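Local coordinates for NG, ng-dimethylarginine dimethylaminohydrolase (Pseudomonas aeruginosa, PDB 1H70), which hydrolyses the nitric oxide synthase inhibitors asymmetric dimethylarginine and monomethylarginine to citrulline and dimethylamine or methylamine, at residues 1-6 with 207-212; 70-75 with 144-149. The protein carries 1 engineered substitution. All coordinates share one frame; numbering follows the deposited sequence.

Interaction 1: residues 1-6 with 207-212; sequences FMFKHI and IWVNER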
loop_
_atom_site.group_PDB
_atom_site.type_symbol
_atom_site.label_atom_id
_atom_site.label_comp_id
_atom_site.label_asym_id
_atom_site.label_seq_id
_atom_site.Cartn_x
_atom_site.Cartn_y
_atom_site.Cartn_z
ATOM N N PHE A 1 17.424 -0.222 -9.056
ATOM C CA PHE A 1 16.145 -0.809 -9.559
ATOM C C PHE A 1 15.185 0.279 -9.926
ATOM O O PHE A 1 15.392 1.422 -9.561
ATOM C CB PHE A 1 15.533 -1.843 -8.609
ATOM C CG PHE A 1 14.390 -1.486 -7.688
ATOM C CD1 PHE A 1 13.144 -2.072 -7.868
ATOM C CD2 PHE A 1 14.557 -0.620 -6.622
ATOM C CE1 PHE A 1 12.104 -1.821 -6.992
ATOM C CE2 PHE A 1 13.526 -0.376 -5.733
ATOM C CZ PHE A 1 12.298 -0.979 -5.918
ATOM N N MET A 2 14.174 -0.080 -10.698
ATOM C CA MET A 2 13.151 0.865 -11.104
ATOM C C MET A 2 11.867 0.079 -11.397
ATOM O O MET A 2 11.897 -1.029 -11.945
ATOM C CB MET A 2 13.540 1.674 -12.352
ATOM C CG MET A 2 14.709 2.671 -12.173
ATOM S SD MET A 2 14.503 3.892 -10.816
ATOM C CE MET A 2 16.161 4.437 -10.602
ATOM N N PHE A 3 10.748 0.678 -11.045
ATOM C CA PHE A 3 9.463 0.070 -11.342
ATOM C C PHE A 3 9.147 0.310 -12.816
ATOM O O PHE A 3 9.552 1.341 -13.369
ATOM C CB PHE A 3 8.378 0.727 -10.501
ATOM C CG PHE A 3 8.406 0.366 -9.042
ATOM C CD1 PHE A 3 8.164 1.346 -8.081
ATOM C CD2 PHE A 3 8.629 -0.937 -8.633
ATOM C CE1 PHE A 3 8.158 1.021 -6.745
ATOM C CE2 PHE A 3 8.640 -1.275 -7.283
ATOM C CZ PHE A 3 8.415 -0.305 -6.334
ATOM N N LYS A 4 8.418 -0.608 -13.449
ATOM C CA LYS A 4 8.047 -0.420 -14.844
ATOM C C LYS A 4 6.542 -0.212 -14.949
ATOM O O LYS A 4 6.081 0.396 -15.904
ATOM C CB LYS A 4 8.425 -1.624 -15.709
ATOM C CG LYS A 4 9.889 -2.044 -15.617
ATOM C CD LYS A 4 10.388 -2.734 -16.887
ATOM C CE LYS A 4 11.928 -2.741 -16.952
ATOM N NZ LYS A 4 12.603 -3.783 -16.105
ATOM N N HIS A 5 5.798 -0.735 -13.972
ATOM C CA HIS A 5 4.339 -0.662 -14.010
ATOM C C HIS A 5 3.633 -0.330 -12.693
ATOM O O HIS A 5 4.115 -0.614 -11.593
ATOM C CB HIS A 5 3.726 -2.029 -14.371
ATOM C CG HIS A 5 4.218 -2.677 -15.629
ATOM N ND1 HIS A 5 3.827 -2.263 -16.881
ATOM C CD2 HIS A 5 5.009 -3.760 -15.823
ATOM C CE1 HIS A 5 4.386 -3.036 -17.801
ATOM N NE2 HIS A 5 5.106 -3.956 -17.185
ATOM N N ILE A 6 2.423 0.195 -12.855
ATOM C CA ILE A 6 1.512 0.499 -11.790
ATOM C C ILE A 6 0.132 -0.025 -12.196
ATOM O O ILE A 6 -0.215 0.044 -13.377
ATOM C CB ILE A 6 1.521 2.046 -11.593
ATOM C CG1 ILE A 6 2.594 2.323 -10.515
ATOM C CG2 ILE A 6 0.159 2.606 -11.282
ATOM C CD1 ILE A 6 3.481 3.447 -10.764
ATOM N N ILE A 207 4.759 6.917 -1.173
ATOM C CA ILE A 207 5.345 5.930 -2.093
ATOM C C ILE A 207 6.517 6.424 -2.916
ATOM O O ILE A 207 6.474 7.465 -3.551
ATOM C CB ILE A 207 4.304 5.342 -3.082
ATOM C CG1 ILE A 207 3.553 6.454 -3.818
ATOM C CG2 ILE A 207 3.359 4.390 -2.353
ATOM C CD1 ILE A 207 2.525 5.909 -4.849
ATOM N N TRP A 208 7.587 5.632 -2.903
ATOM C CA TRP A 208 8.731 5.887 -3.745
ATOM C C TRP A 208 8.369 5.243 -5.080
ATOM O O TRP A 208 7.885 4.102 -5.107
ATOM C CB TRP A 208 9.983 5.206 -3.189
ATOM C CG TRP A 208 11.195 5.295 -4.076
ATOM C CD1 TRP A 208 12.156 6.277 -4.018
ATOM C CD2 TRP A 208 11.569 4.414 -5.123
ATOM N NE1 TRP A 208 13.109 6.046 -4.982
ATOM C CE2 TRP A 208 12.785 4.890 -5.663
ATOM C CE3 TRP A 208 11.012 3.245 -5.659
ATOM C CZ2 TRP A 208 13.433 4.261 -6.731
ATOM C CZ3 TRP A 208 11.667 2.601 -6.710
ATOM C CH2 TRP A 208 12.872 3.101 -7.230
ATOM N N VAL A 209 8.576 5.968 -6.175
ATOM C CA VAL A 209 8.394 5.416 -7.520
ATOM C C VAL A 209 9.496 6.028 -8.399
ATOM O O VAL A 209 9.413 7.192 -8.814
ATOM C CB VAL A 209 7.021 5.794 -8.184
ATOM C CG1 VAL A 209 6.872 5.048 -9.519
ATOM C CG2 VAL A 209 5.804 5.482 -7.297
ATOM N N ASN A 210 10.554 5.282 -8.664
ATOM C CA ASN A 210 11.588 5.755 -9.572
ATOM C C ASN A 210 12.218 7.124 -9.241
ATOM O O ASN A 210 12.425 7.992 -10.106
ATOM C CB ASN A 210 11.026 5.730 -11.003
ATOM C CG ASN A 210 10.714 4.302 -11.468
ATOM O OD1 ASN A 210 11.100 3.330 -10.813
ATOM N ND2 ASN A 210 10.023 4.166 -12.608
ATOM N N GLU A 211 12.534 7.296 -7.978
ATOM C CA GLU A 211 13.173 8.508 -7.442
ATOM C C GLU A 211 12.232 9.688 -7.214
ATOM O O GLU A 211 12.661 10.741 -6.748
ATOM C CB GLU A 211 14.459 8.898 -8.171
ATOM C CG GLU A 211 15.566 7.841 -8.229
ATOM C CD GLU A 211 15.954 7.109 -6.938
ATOM O OE1 GLU A 211 15.621 7.516 -5.804
ATOM O OE2 GLU A 211 16.625 6.050 -7.104
ATOM N N ARG A 212 10.949 9.516 -7.538
ATOM C CA ARG A 212 9.907 10.477 -7.208
ATOM C C ARG A 212 9.302 9.938 -5.914
ATOM O O ARG A 212 9.361 8.713 -5.680
ATOM C CB ARG A 212 8.766 10.518 -8.236
ATOM C CG ARG A 212 9.111 9.989 -9.646
ATOM C CD ARG A 212 9.724 11.000 -10.492
ATOM N NE ARG A 212 9.848 10.911 -11.948
ATOM C CZ ARG A 212 10.596 10.241 -12.825
ATOM N NH1 ARG A 212 10.426 10.585 -14.100
ATOM N NH2 ARG A 212 11.432 9.225 -12.538
#
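Trp208 and Phe3 meet as an offset edge-to-face pair, the edge of the indole directed at the face of the phenyl ring with the planes at 64°. Between the side chains the nearest atoms are Phe3 CE1 and Trp208 CE3, 3.8 Å apart. The same CE1 also lies 3.5 Å from the carbonyl oxygen of Trp208, which sits in the plane of the phenyl ring at its edge. Phe1 packs differently: its ring is nearly parallel to the indole but slid aside, touching through Phe1 CE2 and Trp208 CZ3 at 3.6 Å with little overlap. Trp208 NE1, bonding in the indole plane, meets Glu211 OE1 from above its carboxylate.

Beside this aromatic cluster the Asn210 carboxamide grips the backbone of Phe3 at both ends. Asn210 OD1 receives Phe3 N at 2.7 Å on an in-plane lone pair, while Asn210 ND2 donates to Phe3 O at 3.0 Å in a nearly straight bond (170°). A second acceptor for ND2, Cys46 O, further fixes the amide's rotation. Met2, its chain bent at chi2, runs obliquely across the amide with Met2 CB 3.3 Å from Asn210 OD1; its SD is 4.0 Å from Trp208 CH2 in an oblique Met-aromatic contact, and its CE reaches Glu211.

Asn210 belongs to the type I' turn Val209-Arg212 of a tight beta hairpin, which joins strands 207-209 and 212-216 and docks against the residues leading into strand 5-9.

Interaction 2: residues 70-75 with 144-149; sequences LCTSRC and AILEKH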
loop_
_atom_site.group_PDB
_atom_site.type_symbol
_atom_site.label_atom_id
_atom_site.label_comp_id
_atom_site.label_asym_id
_atom_site.label_seq_id
_atom_site.Cartn_x
_atom_site.Cartn_y
_atom_site.Cartn_z
ATOM N N LEU A 70 0.119 -9.050 -3.869
ATOM C CA LEU A 70 1.489 -8.615 -3.647
ATOM C C LEU A 70 2.256 -8.919 -4.930
ATOM O O LEU A 70 2.418 -10.084 -5.295
ATOM C CB LEU A 70 2.153 -9.350 -2.485
ATOM C CG LEU A 70 3.601 -8.922 -2.248
ATOM C CD1 LEU A 70 3.639 -7.516 -1.635
ATOM C CD2 LEU A 70 4.341 -9.965 -1.350
ATOM N N CYS A 71 2.737 -7.882 -5.607
ATOM C CA CYS A 71 3.514 -8.079 -6.828
ATOM C C CYS A 71 5.000 -7.923 -6.521
ATOM O O CYS A 71 5.401 -6.888 -6.013
ATOM C CB CYS A 71 3.125 -7.023 -7.854
ATOM S SG CYS A 71 1.384 -7.168 -8.270
ATOM N N THR A 72 5.797 -8.931 -6.844
ATOM C CA THR A 72 7.240 -8.847 -6.639
ATOM C C THR A 72 7.955 -8.953 -7.981
ATOM O O THR A 72 7.323 -9.000 -9.029
ATOM C CB THR A 72 7.753 -9.953 -5.677
ATOM O OG1 THR A 72 7.841 -11.199 -6.391
ATOM C CG2 THR A 72 6.771 -10.185 -4.528
ATOM N N SER A 73 9.287 -8.984 -7.977
ATOM C CA SER A 73 10.022 -9.118 -9.236
ATOM C C SER A 73 10.064 -10.552 -9.730
ATOM O O SER A 73 10.501 -10.809 -10.859
ATOM C CB SER A 73 11.476 -8.672 -9.032
ATOM O OG SER A 73 12.012 -9.412 -7.945
ATOM N N ARG A 74 9.629 -11.487 -8.897
ATOM C CA ARG A 74 9.680 -12.904 -9.238
ATOM C C ARG A 74 8.314 -13.549 -9.430
ATOM O O ARG A 74 8.204 -14.549 -10.142
ATOM C CB ARG A 74 10.400 -13.688 -8.137
ATOM C CG ARG A 74 11.705 -13.066 -7.644
ATOM C CD ARG A 74 12.957 -13.644 -8.258
ATOM N NE ARG A 74 14.128 -12.867 -7.866
ATOM C CZ ARG A 74 14.944 -13.124 -6.845
ATOM N NH1 ARG A 74 14.749 -14.160 -6.045
ATOM N NH2 ARG A 74 15.977 -12.318 -6.617
ATOM N N CYS A 75 7.289 -13.038 -8.754
ATOM C CA CYS A 75 5.946 -13.595 -8.829
ATOM C C CYS A 75 4.926 -12.647 -8.226
ATOM O O CYS A 75 5.286 -11.632 -7.639
ATOM C CB CYS A 75 5.856 -14.908 -8.043
ATOM S SG CYS A 75 6.101 -14.680 -6.260
ATOM N N ALA A 144 6.478 -18.449 3.134
ATOM C CA ALA A 144 6.870 -19.701 2.460
ATOM C C ALA A 144 6.924 -19.520 0.940
ATOM O O ALA A 144 7.845 -20.020 0.276
ATOM C CB ALA A 144 5.947 -20.858 2.855
ATOM N N ILE A 145 5.947 -18.798 0.390
ATOM C CA ILE A 145 5.921 -18.553 -1.057
ATOM C C ILE A 145 7.116 -17.710 -1.469
ATOM O O ILE A 145 7.804 -18.006 -2.452
ATOM C CB ILE A 145 4.620 -17.860 -1.463
ATOM C CG1 ILE A 145 3.432 -18.810 -1.311
ATOM C CG2 ILE A 145 4.707 -17.395 -2.921
ATOM C CD1 ILE A 145 2.077 -18.070 -1.275
ATOM N N LEU A 146 7.357 -16.633 -0.723
ATOM C CA LEU A 146 8.500 -15.763 -0.990
ATOM C C LEU A 146 9.788 -16.591 -0.959
ATOM O O LEU A 146 10.637 -16.432 -1.824
ATOM C CB LEU A 146 8.585 -14.609 0.009
ATOM C CG LEU A 146 7.463 -13.558 -0.119
ATOM C CD1 LEU A 146 7.395 -12.591 1.070
ATOM C CD2 LEU A 146 7.663 -12.748 -1.396
ATOM N N GLU A 147 9.926 -17.466 0.035
ATOM C CA GLU A 147 11.138 -18.297 0.126
ATOM C C GLU A 147 11.277 -19.246 -1.068
ATOM O O GLU A 147 12.399 -19.446 -1.554
ATOM C CB GLU A 147 11.206 -19.033 1.464
ATOM C CG GLU A 147 11.544 -18.083 2.611
ATOM C CD GLU A 147 11.598 -18.720 3.989
ATOM O OE1 GLU A 147 11.284 -19.917 4.167
ATOM O OE2 GLU A 147 11.960 -17.978 4.924
ATOM N N LYS A 148 10.174 -19.813 -1.548
ATOM C CA LYS A 148 10.149 -20.714 -2.716
ATOM C C LYS A 148 10.734 -19.985 -3.928
ATOM O O LYS A 148 11.398 -20.575 -4.803
ATOM C CB LYS A 148 8.711 -21.200 -2.991
ATOM C CG LYS A 148 8.544 -21.977 -4.297
ATOM C CD LYS A 148 7.123 -21.931 -4.856
ATOM C CE LYS A 148 7.080 -22.361 -6.326
ATOM N NZ LYS A 148 5.673 -22.415 -6.852
ATOM N N HIS A 149 10.536 -18.670 -3.948
ATOM C CA HIS A 149 11.035 -17.819 -5.023
ATOM C C HIS A 149 12.357 -17.109 -4.706
ATOM O O HIS A 149 12.762 -16.203 -5.443
ATOM C CB HIS A 149 9.960 -16.801 -5.414
ATOM C CG HIS A 149 8.798 -17.471 -6.075
ATOM N ND1 HIS A 149 8.778 -17.740 -7.424
ATOM C CD2 HIS A 149 7.659 -17.985 -5.565
ATOM C CE1 HIS A 149 7.649 -18.364 -7.724
ATOM N NE2 HIS A 149 6.954 -18.524 -6.613
#
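His149 O accepts a hydrogen bond from Arg74 NH1 at 2.9 Å, joining the beta hairpin of strands 69-71 and 76-78 to His149, the residue just after helix 136-148. The bond lies in the carbonyl plane and close to the plane of the guanidinium, whose edge meets the oxygen. A bend in the arginine chain at chi2 (-98°) brings the guanidinium round to this oxygen, and NH2 has a long, weak ion pair with Asp124.

Within the hairpin turn Thr72 forms an ST turn, its OG1 accepting from Arg74 N at 3.1 Å; the same hydroxyl donates to Cys75 O. That carbonyl is also met by Thr72 N, and the paired bonds are consistent with a fixed turn from which Arg74 and Cys75 face the helix end.

Alongside, Leu146 CD2 reaches Thr72 CG2 at 4.1 Å and also Leu70 CD2, an apolar patch that Phe126 of strand 125-130 borders. The sheet edge and the helix thus pack through methyl groups on one side of the contact and through His149 on the other.

His149 has the most surface buried here, and its imidazole NE2 is hydrogen-bonded to Glu106, which would tend to hold the ring's rotation. Against one face lies the cysteine side chain, with Cys75 CB 4.0 Å from the ring centroid and Cys75 SG nearest His149 CD2 at 3.7 Å.

Both contacts involve a tight beta turn, but one turn faces an N-terminal chain, the other the end of a helix. Interaction 1, the more deeply buried, sets a hairpin against the N-terminal residues and combines an aromatic cluster with a two-bond amide grip on the backbone. Interaction 2 lies farther from the centre of the chain and is only partly buried; there a hairpin meets a helix end, through one arginine bond to a carbonyl, a sulfur-over-ring contact and a few methyl groups. The two share no strand or helix, and their nearest atoms are about 7 Å apart. Along the chain, 70-75 and 144-149 both fall between the two segments of interaction 1.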